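Local coordinates for protein VAL-1 (Chlorella virus, PDB 3GNE) that depolymerises alginate as a family 14 polysaccharide lyase, presumably by the beta-elimination usual for alginate lyases, at residues A42-N47 against Q231-T236; A72-W77 against R167-T172; G91-T96 against W217-G222; A113-M118 against D127-P132. All blocks are in the same frame, centred on the assembly; numbering follows the deposited sequence.

How the contacts relate
All four contacts pair antiparallel strands of a two-sheet sandwich and are largely buried. Contacts 1 and 2 belong to one sheet, where strands 231-241 and 72-80 are neighbours; contacts 3 and 4 belong to the other, where strand 91-99 of contact 3 adjoins strand 112-119 of contact 4. Contact 1 lies farthest from the chain's centre, about 16 Å between centres, and runs out into a loop. Contact 2 sends Trp-77 and isoleucines between the sheets, toward contact 3. Contact 3 has glycines and an irregular register. In contact 4 one side of the hairpin binds citrate through Arg-116 and two tyrosines, joined by Lys-92 of contact 3, and the other buries Asn-115 and Asp-127.

Contact 1: A42-N47 against Q231-T236; sequences AVYDKN and QVAYFT
The Phe-235 ring meets segment 42-47 at its edge: Ala-42 CB and Tyr-44 OH both lie in the plane of the ring, the methyl carbon 3.8 Å and the hydroxyl oxygen 3.4 Å from Phe-235 CE2. The Tyr-44 ring also offers an edge, to the carbonyl oxygen of Gln-231 and to Ala-233 CB, and it meets Phe-221 of the facing sheet edge-to-face. Both rings sit on the side of an antiparallel beta sheet that carries Ala-42, Tyr-44, Gln-231 and Ala-233, the inner side of a sandwich consistent with the concanavalin-like fold of this family. With CG anti to its carbonyl carbon (chi1 -55°), Tyr-44 leans back along its own strand, so that its hydroxyl comes to Phe-235, the two side chains crossing at about a right angle. That hydroxyl is hydrogen-bonded to Thr-219 on the facing sheet, while Trp-217 and His-93 from there meet Phe-235 edge-to-face.

Four backbone hydrogen bonds, two in each of the pairs Ala-42/Ala-233 and Tyr-44/Gln-231, join the strands; the shortest runs from Ala-42 N to Ala-233 O at 2.7 Å. Beyond Tyr-44 the first segment turns into loop. On the other side of the sheet the partly exposed Val-43 and Val-232 stand side by side, pointing the same way, with Val-43 CG2 4.0 Å from Val-232 CG1.

Contact 2: A72-W77 against R167-T172; sequences AITFAW and RIEIGT
Trp-77 lies across Ile-168, the two side chains crossing obliquely. Ile-168 CB sits over the five-membered ring, 4.0 Å from its centroid, and CG2 of the same residue is 3.4 Å above the indole plane, offset toward the rim. Trp-77 holds CG between its backbone N and carbonyl carbon (chi1 53°), which carries the indole over the neighbouring strand until CH2 also reaches Ile-170 CG2, at 3.8 Å. At the other end of the same side, water 1 donates to the carbonyl oxygens of Ile-73 and Ile-170 and accepts from Thr-172 OG1, three bonds that tie the strands together through one molecule.

Beneath these groups the backbones form a regular antiparallel pair in one sheet of the sandwich: Ile-73, Phe-75 and Trp-77 each exchange two hydrogen bonds with Thr-172, Ile-170 and Ile-168 respectively. On the reverse side, Thr-74 OG1 comes within 3.3 Å of Gly-171 CA, and Ala-76 CB packs on Glu-169 CG at 3.6 Å.

The next shell fixes the polar ends. Tyr-189 bonds the Thr-74 hydroxyl, Lys-241 forms a salt bridge with Glu-169, and Asn-115 of the facing sheet donates from ND2 to Thr-172 OG1. Trp-217, also from that sheet, packs edge-to-face with Trp-77, and Phe-215 stacks on Phe-75.

Contact 3: G91-T96 against W217-G222; sequences GKHGGT and WNTFFG
Backbone bonds between Lys-92 and Phe-220 and between His-93 and Asn-218 join these antiparallel strands, but not evenly. From the pair Gly-91/Phe-221 to the pair Gly-94/Trp-217, two residues on one side face three on the other, a beta bulge in this sheet of the sandwich. Lys-92 N reaches Phe-220 O at 2.8 Å with a fairly straight bond (165°), whereas the return bond from Phe-220 N to Lys-92 O is weak. Asn-218 N donates to His-93 O at 3.1 Å.

Side chains make up the difference. Thr-219 OG1, set anti to its backbone N (chi1 -177°), donates to Lys-92 O at 2.7 Å, giving that carbonyl a second, much shorter bond.

Among the aromatic contacts, the carbonyl oxygen of His-93 stands 3.4 Å above the Trp-217 ring, over its centre, and His-93 CB lies 3.5 Å from Trp-217 CH2. Tyr-81 bonds the far end of the imidazole.

On the opposite side of the sheet, Lys-92 CB sits over one face of the Phe-220 ring. The lysine chain bends at chi2 and runs on past that ring, ending with NZ bonded to a bound citrate and, at 2.8 Å, to Gly-222 O.

Contact 4: A113-M118 against D127-P132; sequences ASNRIM and DYIYPP. With FLC (citrate anion), chain C.
Arg-116 and Tyr-128 run side by side toward the same citrate: the arginine bends at chi3 (-72°), and Tyr-128 holds CG anti to its backbone N (chi1 -173°). Arg-116 NH2 reaches citrate OA2 at 2.8 Å and NH1 reaches OA1 at 3.1 Å, gripping one carboxylate with both ends. Tyr-128 OH donates to OB1 at 2.6 Å and Tyr-130 OH to OB2 at 2.7 Å, on another carboxylate. Water 2 helps fix the guanidinium's rotation: it accepts from Arg-116 NE and donates to Tyr-128 O and Ser-114 OG, the latter also bonded to Ala-103 O.

These residues line one side of a beta hairpin, strands 112-119 and 125-130, whose pairs Ser-114/Tyr-130 and Arg-116/Tyr-128 each exchange two backbone hydrogen bonds. Lys-92, Gly-105 and His-147 also bond the citrate, probably from the crystallisation liquor; such an anion pocket is consistent with a place for substrate carboxylates.

Met-118, in one of two modelled conformers, makes a Met-aromatic contact with Tyr-128, SD lying 3.5 Å from the ring centroid and nearly on the ring normal. Across the sheet, Asn-115 OD1 comes within 2.6 Å of Asp-127 OD1, amide and carboxylate planes 60° apart; Ser-188 bonds Asp-127 OD2 and, like Thr-172, Asn-115 ND2.

Contact 1: A42-N47 against Q231-T236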
loop_
_atom_site.group_PDB
_atom_site.type_symbol
_atom_site.label_atom_id
_atom_site.label_comp_id
_atom_site.label_asym_id
_atom_site.label_seq_id
_atom_site.Cartn_x
_atom_site.Cartn_y
_atom_site.Cartn_z
ATOM N N ALA A 42 10.976 -6.684 8.816
ATOM C CA ALA A 42 10.851 -7.168 7.417
ATOM C C ALA A 42 12.225 -7.541 6.892
ATOM O O ALA A 42 13.131 -6.656 6.811
ATOM C CB ALA A 42 10.272 -6.069 6.547
ATOM N N VAL A 43 12.375 -8.807 6.576
ATOM C CA VAL A 43 13.682 -9.311 6.115
ATOM C C VAL A 43 13.649 -9.471 4.625
ATOM O O VAL A 43 12.824 -10.202 4.079
ATOM C CB VAL A 43 13.958 -10.651 6.804
ATOM C CG1 VAL A 43 15.182 -11.335 6.201
ATOM C CG2 VAL A 43 14.134 -10.443 8.305
ATOM N N TYR A 44 14.519 -8.752 3.941
ATOM C CA TYR A 44 14.604 -8.809 2.485
ATOM C C TYR A 44 15.936 -9.453 2.142
ATOM O O TYR A 44 16.995 -8.792 2.260
ATOM C CB TYR A 44 14.509 -7.423 1.880
ATOM C CG TYR A 44 13.301 -6.563 2.239
ATOM C CD1 TYR A 44 12.085 -6.628 1.555
ATOM C CD2 TYR A 44 13.429 -5.666 3.303
ATOM C CE1 TYR A 44 10.988 -5.848 1.890
ATOM C CE2 TYR A 44 12.361 -4.885 3.606
ATOM C CZ TYR A 44 11.157 -4.947 2.933
ATOM O OH TYR A 44 10.130 -4.117 3.316
ATOM N N ASP A 45 15.914 -10.727 1.723
ATOM C CA ASP A 45 17.210 -11.281 1.304
ATOM C C ASP A 45 17.673 -10.718 -0.032
ATOM O O ASP A 45 16.874 -10.229 -0.851
ATOM C CB ASP A 45 17.073 -12.796 1.162
ATOM C CG ASP A 45 17.045 -13.551 2.492
ATOM O OD1 ASP A 45 17.236 -12.916 3.575
ATOM O OD2 ASP A 45 16.847 -14.783 2.381
ATOM N N LYS A 46 18.980 -10.800 -0.275
ATOM C CA LYS A 46 19.514 -10.492 -1.578
ATOM C C LYS A 46 18.736 -11.223 -2.674
ATOM O O LYS A 46 18.428 -12.423 -2.550
ATOM C CB LYS A 46 20.976 -10.980 -1.613
ATOM C CG LYS A 46 21.634 -10.543 -2.944
ATOM C CD LYS A 46 23.155 -10.732 -2.886
ATOM C CE LYS A 46 23.869 -10.235 -4.123
ATOM N NZ LYS A 46 25.345 -10.536 -4.059
ATOM N N ASN A 47 18.424 -10.531 -3.750
ATOM C CA ASN A 47 17.760 -11.119 -4.906
ATOM C C ASN A 47 16.297 -11.446 -4.628
ATOM O O ASN A 47 15.681 -12.140 -5.462
ATOM C CB ASN A 47 18.504 -12.352 -5.410
ATOM C CG ASN A 47 18.482 -12.420 -6.926
ATOM O OD1 ASN A 47 17.993 -11.502 -7.601
ATOM N ND2 ASN A 47 19.010 -13.499 -7.495
ATOM N N GLN A 231 19.018 -7.343 3.809
ATOM C CA GLN A 231 18.791 -6.102 4.638
ATOM C C GLN A 231 17.427 -6.187 5.276
ATOM O O GLN A 231 16.612 -7.035 4.897
ATOM C CB GLN A 231 18.990 -4.829 3.835
ATOM C CG GLN A 231 18.198 -4.841 2.516
ATOM C CD GLN A 231 18.543 -3.643 1.666
ATOM O OE1 GLN A 231 19.165 -2.681 2.159
ATOM N NE2 GLN A 231 18.118 -3.678 0.388
ATOM N N VAL A 232 17.195 -5.358 6.280
ATOM C CA VAL A 232 15.932 -5.324 7.000
ATOM C C VAL A 232 15.403 -3.921 7.155
ATOM O O VAL A 232 16.152 -2.941 7.142
ATOM C CB VAL A 232 16.037 -5.955 8.400
ATOM C CG1 VAL A 232 16.707 -7.333 8.338
ATOM C CG2 VAL A 232 16.809 -5.069 9.345
ATOM N N ALA A 233 14.098 -3.820 7.314
ATOM C CA ALA A 233 13.415 -2.602 7.698
ATOM C C ALA A 233 12.408 -2.981 8.771
ATOM O O ALA A 233 12.021 -4.151 8.877
ATOM C CB ALA A 233 12.743 -1.934 6.510
ATOM N N TYR A 234 11.941 -1.993 9.523
ATOM C CA TYR A 234 10.965 -2.294 10.561
ATOM C C TYR A 234 9.670 -1.515 10.330
ATOM O O TYR A 234 9.714 -0.315 10.066
ATOM C CB TYR A 234 11.507 -1.942 11.953
ATOM C CG TYR A 234 12.830 -2.591 12.261
ATOM C CD1 TYR A 234 12.894 -3.841 12.872
ATOM C CD2 TYR A 234 14.026 -1.933 11.933
ATOM C CE1 TYR A 234 14.124 -4.441 13.145
ATOM C CE2 TYR A 234 15.236 -2.518 12.217
ATOM C CZ TYR A 234 15.281 -3.761 12.826
ATOM O OH TYR A 234 16.537 -4.308 13.100
ATOM N N PHE A 235 8.541 -2.188 10.450
ATOM C CA PHE A 235 7.245 -1.553 10.279
ATOM C C PHE A 235 6.465 -1.625 11.586
ATOM O O PHE A 235 6.512 -2.606 12.309
ATOM C CB PHE A 235 6.435 -2.324 9.171
ATOM C CG PHE A 235 7.007 -2.075 7.780
ATOM C CD1 PHE A 235 6.596 -1.018 6.999
ATOM C CD2 PHE A 235 7.978 -2.959 7.284
ATOM C CE1 PHE A 235 7.115 -0.813 5.714
ATOM C CE2 PHE A 235 8.507 -2.769 6.007
ATOM C CZ PHE A 235 8.088 -1.690 5.214
ATOM N N THR A 236 5.724 -0.567 11.872
ATOM C CA THR A 236 4.980 -0.552 13.143
ATOM C C THR A 236 3.780 0.343 13.028
ATOM O O THR A 236 3.656 1.120 12.094
ATOM C CB THR A 236 5.927 -0.087 14.292
ATOM O OG1 THR A 236 5.309 -0.362 15.557
ATOM C CG2 THR A 236 6.257 1.415 14.159
#

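Contact 2: A72-W77 against R167-T172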
loop_
_atom_site.group_PDB
_atom_site.type_symbol
_atom_site.label_atom_id
_atom_site.label_comp_id
_atom_site.label_asym_id
_atom_site.label_seq_id
_atom_site.Cartn_x
_atom_site.Cartn_y
_atom_site.Cartn_z
ATOM N N ALA A 72 -14.664 5.411 1.927
ATOM C CA ALA A 72 -13.476 6.294 2.070
ATOM C C ALA A 72 -12.745 5.849 3.301
ATOM O O ALA A 72 -13.354 5.785 4.380
ATOM C CB ALA A 72 -13.926 7.756 2.189
ATOM N N ILE A 73 -11.446 5.549 3.168
ATOM C CA ILE A 73 -10.699 5.126 4.327
ATOM C C ILE A 73 -9.225 5.436 4.122
ATOM O O ILE A 73 -8.775 5.505 2.956
ATOM C CB ILE A 73 -10.919 3.604 4.532
ATOM C CG1 ILE A 73 -10.684 3.169 5.975
ATOM C CG2 ILE A 73 -10.074 2.768 3.572
ATOM C CD1 ILE A 73 -11.660 3.758 6.962
ATOM N N THR A 74 -8.513 5.548 5.227
ATOM C CA THR A 74 -7.060 5.746 5.191
ATOM C C THR A 74 -6.399 4.632 5.992
ATOM O O THR A 74 -6.911 4.195 7.025
ATOM C CB THR A 74 -6.766 7.137 5.759
ATOM O OG1 THR A 74 -7.303 8.056 4.780
ATOM C CG2 THR A 74 -5.269 7.357 5.922
ATOM N N PHE A 75 -5.263 4.159 5.479
ATOM C CA PHE A 75 -4.418 3.274 6.262
ATOM C C PHE A 75 -3.068 3.961 6.449
ATOM O O PHE A 75 -2.613 4.755 5.583
ATOM C CB PHE A 75 -4.230 1.912 5.551
ATOM C CG PHE A 75 -5.511 1.070 5.751
ATOM C CD1 PHE A 75 -5.656 0.327 6.911
ATOM C CD2 PHE A 75 -6.502 1.065 4.788
ATOM C CE1 PHE A 75 -6.823 -0.398 7.159
ATOM C CE2 PHE A 75 -7.670 0.326 4.978
ATOM C CZ PHE A 75 -7.761 -0.425 6.132
ATOM N N ALA A 76 -2.461 3.673 7.580
ATOM C CA ALA A 76 -1.216 4.372 7.942
ATOM C C ALA A 76 -0.289 3.395 8.660
ATOM O O ALA A 76 -0.751 2.406 9.248
ATOM C CB ALA A 76 -1.540 5.552 8.841
ATOM N N TRP A 77 0.993 3.650 8.581
ATOM C CA TRP A 77 1.996 2.806 9.248
ATOM C C TRP A 77 3.269 3.626 9.351
ATOM O O TRP A 77 3.365 4.707 8.732
ATOM C CB TRP A 77 2.290 1.485 8.501
ATOM C CG TRP A 77 2.641 1.707 7.056
ATOM C CD1 TRP A 77 3.899 1.895 6.532
ATOM C CD2 TRP A 77 1.747 1.786 5.943
ATOM N NE1 TRP A 77 3.831 2.076 5.155
ATOM C CE2 TRP A 77 2.514 2.013 4.774
ATOM C CE3 TRP A 77 0.332 1.676 5.825
ATOM C CZ2 TRP A 77 1.949 2.139 3.495
ATOM C CZ3 TRP A 77 -0.215 1.800 4.541
ATOM C CH2 TRP A 77 0.566 2.028 3.416
ATOM N N ARG A 167 6.534 8.287 8.915
ATOM C CA ARG A 167 5.098 8.127 9.010
ATOM C C ARG A 167 4.472 8.191 7.625
ATOM O O ARG A 167 4.624 9.192 6.939
ATOM C CB ARG A 167 4.496 9.223 9.920
ATOM C CG ARG A 167 5.113 9.166 11.310
ATOM C CD ARG A 167 4.531 10.260 12.189
ATOM N NE ARG A 167 4.606 11.586 11.630
ATOM C CZ ARG A 167 5.532 12.481 11.348
ATOM N NH1 ARG A 167 5.174 13.642 10.816
ATOM N NH2 ARG A 167 6.826 12.213 11.583
ATOM N N ILE A 168 3.763 7.105 7.269
ATOM C CA ILE A 168 3.163 7.007 5.960
ATOM C C ILE A 168 1.646 6.889 6.090
ATOM O O ILE A 168 1.168 6.154 6.948
ATOM C CB ILE A 168 3.676 5.716 5.254
ATOM C CG1 ILE A 168 5.215 5.616 5.307
ATOM C CG2 ILE A 168 3.123 5.653 3.834
ATOM C CD1 ILE A 168 5.940 6.696 4.570
ATOM N N GLU A 169 0.875 7.525 5.202
ATOM C CA GLU A 169 -0.553 7.257 5.174
ATOM C C GLU A 169 -0.972 7.175 3.705
ATOM O O GLU A 169 -0.392 7.873 2.853
ATOM C CB GLU A 169 -1.398 8.385 5.853
ATOM C CG GLU A 169 -0.874 8.759 7.253
ATOM C CD GLU A 169 -1.918 9.600 7.996
ATOM O OE1 GLU A 169 -3.124 9.558 7.673
ATOM O OE2 GLU A 169 -1.491 10.241 8.951
ATOM N N ILE A 170 -2.020 6.408 3.464
ATOM C CA ILE A 170 -2.583 6.397 2.132
ATOM C C ILE A 170 -4.110 6.432 2.274
ATOM O O ILE A 170 -4.677 5.524 2.916
ATOM C CB ILE A 170 -2.127 5.205 1.253
ATOM C CG1 ILE A 170 -2.687 5.288 -0.164
ATOM C CG2 ILE A 170 -2.370 3.842 1.884
ATOM C CD1 ILE A 170 -1.934 4.459 -1.195
ATOM N N GLY A 171 -4.717 7.437 1.656
ATOM C CA GLY A 171 -6.167 7.590 1.677
ATOM C C GLY A 171 -6.773 7.215 0.338
ATOM O O GLY A 171 -6.186 7.433 -0.728
ATOM N N THR A 172 -7.963 6.633 0.434
ATOM C CA THR A 172 -8.696 6.223 -0.760
ATOM C C THR A 172 -10.137 6.655 -0.624
ATOM O O THR A 172 -10.738 6.300 0.397
ATOM C CB THR A 172 -8.662 4.684 -0.938
ATOM O OG1 THR A 172 -7.308 4.242 -0.918
ATOM C CG2 THR A 172 -9.199 4.325 -2.295
HETATM O O HOH W 1 -6.696 3.980 1.790
#

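Contact 3: G91-T96 against W217-G222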
loop_
_atom_site.group_PDB
_atom_site.type_symbol
_atom_site.label_atom_id
_atom_site.label_comp_id
_atom_site.label_asym_id
_atom_site.label_seq_id
_atom_site.Cartn_x
_atom_site.Cartn_y
_atom_site.Cartn_z
ATOM N N GLY A 91 10.002 -0.330 -4.476
ATOM C CA GLY A 91 9.354 -1.523 -3.950
ATOM C C GLY A 91 8.031 -1.131 -3.355
ATOM O O GLY A 91 7.641 0.048 -3.384
ATOM N N LYS A 92 7.354 -2.116 -2.792
ATOM C CA LYS A 92 6.012 -1.896 -2.279
ATOM C C LYS A 92 5.956 -1.891 -0.752
ATOM O O LYS A 92 6.689 -2.627 -0.095
ATOM C CB LYS A 92 5.077 -3.053 -2.718
ATOM C CG LYS A 92 4.462 -2.875 -4.086
ATOM C CD LYS A 92 5.491 -2.831 -5.204
ATOM C CE LYS A 92 4.721 -2.789 -6.531
ATOM N NZ LYS A 92 5.727 -2.602 -7.651
ATOM N N HIS A 93 4.992 -1.138 -0.248
ATOM C CA HIS A 93 4.532 -1.287 1.137
ATOM C C HIS A 93 3.207 -2.024 1.137
ATOM O O HIS A 93 3.158 -3.239 1.339
ATOM C CB HIS A 93 4.402 0.091 1.809
ATOM C CG HIS A 93 5.722 0.667 2.211
ATOM N ND1 HIS A 93 5.765 1.862 2.893
ATOM C CD2 HIS A 93 6.999 0.249 2.027
ATOM C CE1 HIS A 93 7.042 2.129 3.116
ATOM N NE2 HIS A 93 7.831 1.194 2.607
ATOM N N GLY A 94 2.102 -1.316 0.836
ATOM C CA GLY A 94 0.782 -1.914 0.797
ATOM C C GLY A 94 -0.233 -0.834 0.503
ATOM O O GLY A 94 0.123 0.296 0.185
ATOM N N GLY A 95 -1.506 -1.188 0.624
ATOM C CA GLY A 95 -2.541 -0.169 0.336
ATOM C C GLY A 95 -3.888 -0.852 0.316
ATOM O O GLY A 95 -4.128 -1.861 0.962
ATOM N N THR A 96 -4.782 -0.247 -0.421
ATOM C CA THR A 96 -6.178 -0.637 -0.415
ATOM C C THR A 96 -6.580 -1.212 -1.745
ATOM O O THR A 96 -6.124 -0.758 -2.777
ATOM C CB THR A 96 -6.980 0.652 -0.093
ATOM O OG1 THR A 96 -8.301 0.371 0.270
ATOM C CG2 THR A 96 -6.998 1.475 -1.358
ATOM N N TRP A 217 -1.403 -5.718 2.572
ATOM C CA TRP A 217 -0.021 -5.448 2.908
ATOM C C TRP A 217 0.839 -6.444 2.159
ATOM O O TRP A 217 0.630 -7.636 2.271
ATOM C CB TRP A 217 0.231 -5.608 4.422
ATOM C CG TRP A 217 1.663 -5.222 4.664
ATOM C CD1 TRP A 217 2.720 -6.049 4.927
ATOM C CD2 TRP A 217 2.163 -3.881 4.659
ATOM N NE1 TRP A 217 3.845 -5.305 5.072
ATOM C CE2 TRP A 217 3.553 -3.961 4.933
ATOM C CE3 TRP A 217 1.582 -2.635 4.483
ATOM C CZ2 TRP A 217 4.376 -2.829 5.012
ATOM C CZ3 TRP A 217 2.400 -1.497 4.561
ATOM C CH2 TRP A 217 3.753 -1.610 4.829
ATOM N N ASN A 218 1.811 -6.009 1.389
ATOM C CA ASN A 218 2.696 -6.966 0.731
ATOM C C ASN A 218 3.948 -6.208 0.334
ATOM O O ASN A 218 3.985 -5.508 -0.657
ATOM C CB ASN A 218 2.004 -7.571 -0.482
ATOM C CG ASN A 218 2.769 -8.784 -0.967
ATOM O OD1 ASN A 218 3.902 -9.027 -0.587
ATOM N ND2 ASN A 218 2.120 -9.556 -1.810
ATOM N N THR A 219 4.981 -6.325 1.203
ATOM C CA THR A 219 6.164 -5.495 1.007
ATOM C C THR A 219 7.274 -6.345 0.396
ATOM O O THR A 219 7.546 -7.470 0.805
ATOM C CB THR A 219 6.597 -4.843 2.323
ATOM O OG1 THR A 219 7.732 -3.983 2.033
ATOM C CG2 THR A 219 7.037 -5.812 3.429
ATOM N N PHE A 220 7.870 -5.792 -0.656
ATOM C CA PHE A 220 8.907 -6.489 -1.439
ATOM C C PHE A 220 9.548 -5.503 -2.350
ATOM O O PHE A 220 8.945 -4.432 -2.641
ATOM C CB PHE A 220 8.273 -7.661 -2.237
ATOM C CG PHE A 220 7.168 -7.228 -3.174
ATOM C CD1 PHE A 220 5.837 -7.254 -2.714
ATOM C CD2 PHE A 220 7.441 -6.796 -4.489
ATOM C CE1 PHE A 220 4.820 -6.837 -3.567
ATOM C CE2 PHE A 220 6.414 -6.399 -5.325
ATOM C CZ PHE A 220 5.091 -6.419 -4.860
ATOM N N PHE A 221 10.745 -5.835 -2.875
ATOM C CA PHE A 221 11.412 -4.989 -3.819
ATOM C C PHE A 221 10.882 -5.140 -5.229
ATOM O O PHE A 221 10.561 -6.232 -5.677
ATOM C CB PHE A 221 12.918 -5.351 -3.865
ATOM C CG PHE A 221 13.722 -4.642 -2.771
ATOM C CD1 PHE A 221 14.621 -3.644 -3.140
ATOM C CD2 PHE A 221 13.558 -4.970 -1.422
ATOM C CE1 PHE A 221 15.325 -2.941 -2.170
ATOM C CE2 PHE A 221 14.247 -4.253 -0.432
ATOM C CZ PHE A 221 15.142 -3.256 -0.830
ATOM N N GLY A 222 10.841 -3.998 -5.944
ATOM C CA GLY A 222 10.568 -4.050 -7.362
ATOM C C GLY A 222 9.082 -4.103 -7.685
ATOM O O GLY A 222 8.210 -3.772 -6.909
#

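Contact 4: A113-M118 against D127-P132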
loop_
_atom_site.group_PDB
_atom_site.type_symbol
_atom_site.label_atom_id
_atom_site.label_comp_id
_atom_site.label_asym_id
_atom_site.label_seq_id
_atom_site.Cartn_x
_atom_site.Cartn_y
_atom_site.Cartn_z
ATOM N N ALA A 113 -9.615 -2.620 -8.472
ATOM C CA ALA A 113 -8.581 -1.586 -8.547
ATOM C C ALA A 113 -7.759 -1.642 -7.280
ATOM O O ALA A 113 -8.141 -2.261 -6.285
ATOM C CB ALA A 113 -9.210 -0.188 -8.650
ATOM N N SER A 114 -6.605 -0.970 -7.303
ATOM C CA SER A 114 -5.811 -0.931 -6.065
ATOM C C SER A 114 -5.052 0.409 -5.993
ATOM O O SER A 114 -4.732 1.042 -7.020
ATOM C CB SER A 114 -4.821 -2.099 -5.917
ATOM O OG SER A 114 -3.891 -2.008 -7.013
ATOM N N ASN A 115 -4.802 0.788 -4.728
ATOM C CA ASN A 115 -4.148 2.056 -4.381
ATOM C C ASN A 115 -3.042 1.735 -3.399
ATOM O O ASN A 115 -3.384 1.410 -2.254
ATOM C CB ASN A 115 -5.188 2.999 -3.743
ATOM C CG ASN A 115 -4.702 4.428 -3.684
ATOM O OD1 ASN A 115 -3.797 4.765 -4.468
ATOM N ND2 ASN A 115 -5.257 5.224 -2.782
ATOM N N ARG A 116 -1.783 1.768 -3.830
ATOM C CA ARG A 116 -0.708 1.325 -2.962
ATOM C C ARG A 116 0.368 2.387 -2.826
ATOM O O ARG A 116 0.541 3.240 -3.681
ATOM C CB ARG A 116 -0.047 0.069 -3.519
ATOM C CG ARG A 116 -0.914 -1.178 -3.310
ATOM C CD ARG A 116 -0.165 -2.459 -3.768
ATOM N NE ARG A 116 -0.136 -2.416 -5.270
ATOM C CZ ARG A 116 0.534 -3.277 -6.028
ATOM N NH1 ARG A 116 1.282 -4.242 -5.448
ATOM N NH2 ARG A 116 0.505 -3.222 -7.371
ATOM N N ILE A 117 1.124 2.268 -1.730
ATOM C CA ILE A 117 2.358 3.016 -1.582
ATOM C C ILE A 117 3.509 2.204 -2.135
ATOM O O ILE A 117 3.663 0.993 -1.782
ATOM C CB ILE A 117 2.637 3.257 -0.073
ATOM C CG1 ILE A 117 1.617 4.222 0.542
ATOM C CG2 ILE A 117 4.077 3.731 0.108
ATOM C CD1 ILE A 117 1.741 5.678 0.076
ATOM N N MET A 118 4.338 2.834 -2.958
ATOM C CA MET A 118 5.652 2.315 -3.289
ATOM C C MET A 118 6.732 3.282 -2.790
ATOM O O MET A 118 6.576 4.493 -2.815
ATOM C CB MET A 118 5.900 2.186 -4.792
ATOM C CG MET A 118 5.327 0.879 -5.359
ATOM S SD MET A 118 5.696 0.750 -7.136
ATOM C CE MET A 118 7.463 0.459 -7.133
ATOM N N ASP A 127 2.378 7.284 -4.911
ATOM C CA ASP A 127 1.124 6.583 -4.996
ATOM C C ASP A 127 1.178 5.665 -6.217
ATOM O O ASP A 127 1.709 6.079 -7.236
ATOM C CB ASP A 127 0.006 7.621 -5.159
ATOM C CG ASP A 127 -1.370 7.084 -4.927
ATOM O OD1 ASP A 127 -1.501 5.909 -4.460
ATOM O OD2 ASP A 127 -2.332 7.771 -5.266
ATOM N N TYR A 128 0.668 4.455 -6.122
ATOM C CA TYR A 128 0.807 3.484 -7.208
ATOM C C TYR A 128 -0.547 2.788 -7.428
ATOM O O TYR A 128 -1.009 2.041 -6.559
ATOM C CB TYR A 128 1.892 2.501 -6.820
ATOM C CG TYR A 128 2.279 1.537 -7.919
ATOM C CD1 TYR A 128 2.840 2.025 -9.121
ATOM C CD2 TYR A 128 2.092 0.162 -7.740
ATOM C CE1 TYR A 128 3.200 1.159 -10.152
ATOM C CE2 TYR A 128 2.489 -0.708 -8.761
ATOM C CZ TYR A 128 3.030 -0.227 -9.956
ATOM O OH TYR A 128 3.428 -1.049 -10.975
ATOM N N ILE A 129 -1.161 3.075 -8.540
ATOM C CA ILE A 129 -2.559 2.712 -8.780
ATOM C C ILE A 129 -2.686 1.721 -9.916
ATOM O O ILE A 129 -2.158 1.959 -11.008
ATOM C CB ILE A 129 -3.379 3.991 -9.104
ATOM C CG1 ILE A 129 -3.309 4.949 -7.916
ATOM C CG2 ILE A 129 -4.834 3.612 -9.470
ATOM C CD1 ILE A 129 -4.093 6.254 -8.118
ATOM N N TYR A 130 -3.463 0.663 -9.725
ATOM C CA TYR A 130 -3.948 -0.183 -10.812
ATOM C C TYR A 130 -5.435 0.156 -10.962
ATOM O O TYR A 130 -6.214 -0.204 -10.042
ATOM C CB TYR A 130 -3.822 -1.665 -10.497
ATOM C CG TYR A 130 -2.534 -2.349 -10.931
ATOM C CD1 TYR A 130 -1.294 -2.026 -10.357
ATOM C CD2 TYR A 130 -2.571 -3.380 -11.860
ATOM C CE1 TYR A 130 -0.127 -2.694 -10.764
ATOM C CE2 TYR A 130 -1.410 -4.020 -12.260
ATOM C CZ TYR A 130 -0.199 -3.682 -11.709
ATOM O OH TYR A 130 0.920 -4.377 -12.141
ATOM N N PRO A 131 -5.820 0.837 -12.023
ATOM C CA PRO A 131 -7.254 1.135 -12.216
ATOM C C PRO A 131 -7.976 -0.003 -12.921
ATOM O O PRO A 131 -7.320 -0.899 -13.459
ATOM C CB PRO A 131 -7.181 2.392 -13.127
ATOM C CG PRO A 131 -5.967 2.086 -14.003
ATOM C CD PRO A 131 -4.975 1.379 -13.104
ATOM N N PRO A 132 -9.316 0.012 -12.905
ATOM C CA PRO A 132 -10.049 -1.078 -13.541
ATOM C C PRO A 132 -9.969 -1.084 -15.056
ATOM O O PRO A 132 -9.920 -0.026 -15.691
ATOM C CB PRO A 132 -11.516 -0.773 -13.095
ATOM C CG PRO A 132 -11.395 0.044 -11.847
ATOM C CD PRO A 132 -10.208 0.961 -12.186
HETATM C CAC FLC C . 2.733 -5.715 -8.487
HETATM C CA FLC C . 3.539 -6.419 -9.562
HETATM C CB FLC C . 4.731 -5.550 -9.981
HETATM C CBC FLC C . 4.152 -4.255 -10.546
HETATM C CG FLC C . 5.508 -6.286 -11.068
HETATM C CGC FLC C . 6.734 -5.526 -11.597
HETATM O OA1 FLC C . 3.253 -5.510 -7.402
HETATM O OA2 FLC C . 1.596 -5.383 -8.768
HETATM O OB1 FLC C . 4.278 -3.232 -9.846
HETATM O OB2 FLC C . 3.534 -4.299 -11.640
HETATM O OG1 FLC C . 6.811 -4.315 -11.413
HETATM O OG2 FLC C . 7.579 -6.204 -12.249
HETATM O OHB FLC C . 5.567 -5.346 -8.856
HETATM O O HOH W 2 -1.475 -0.714 -6.988
#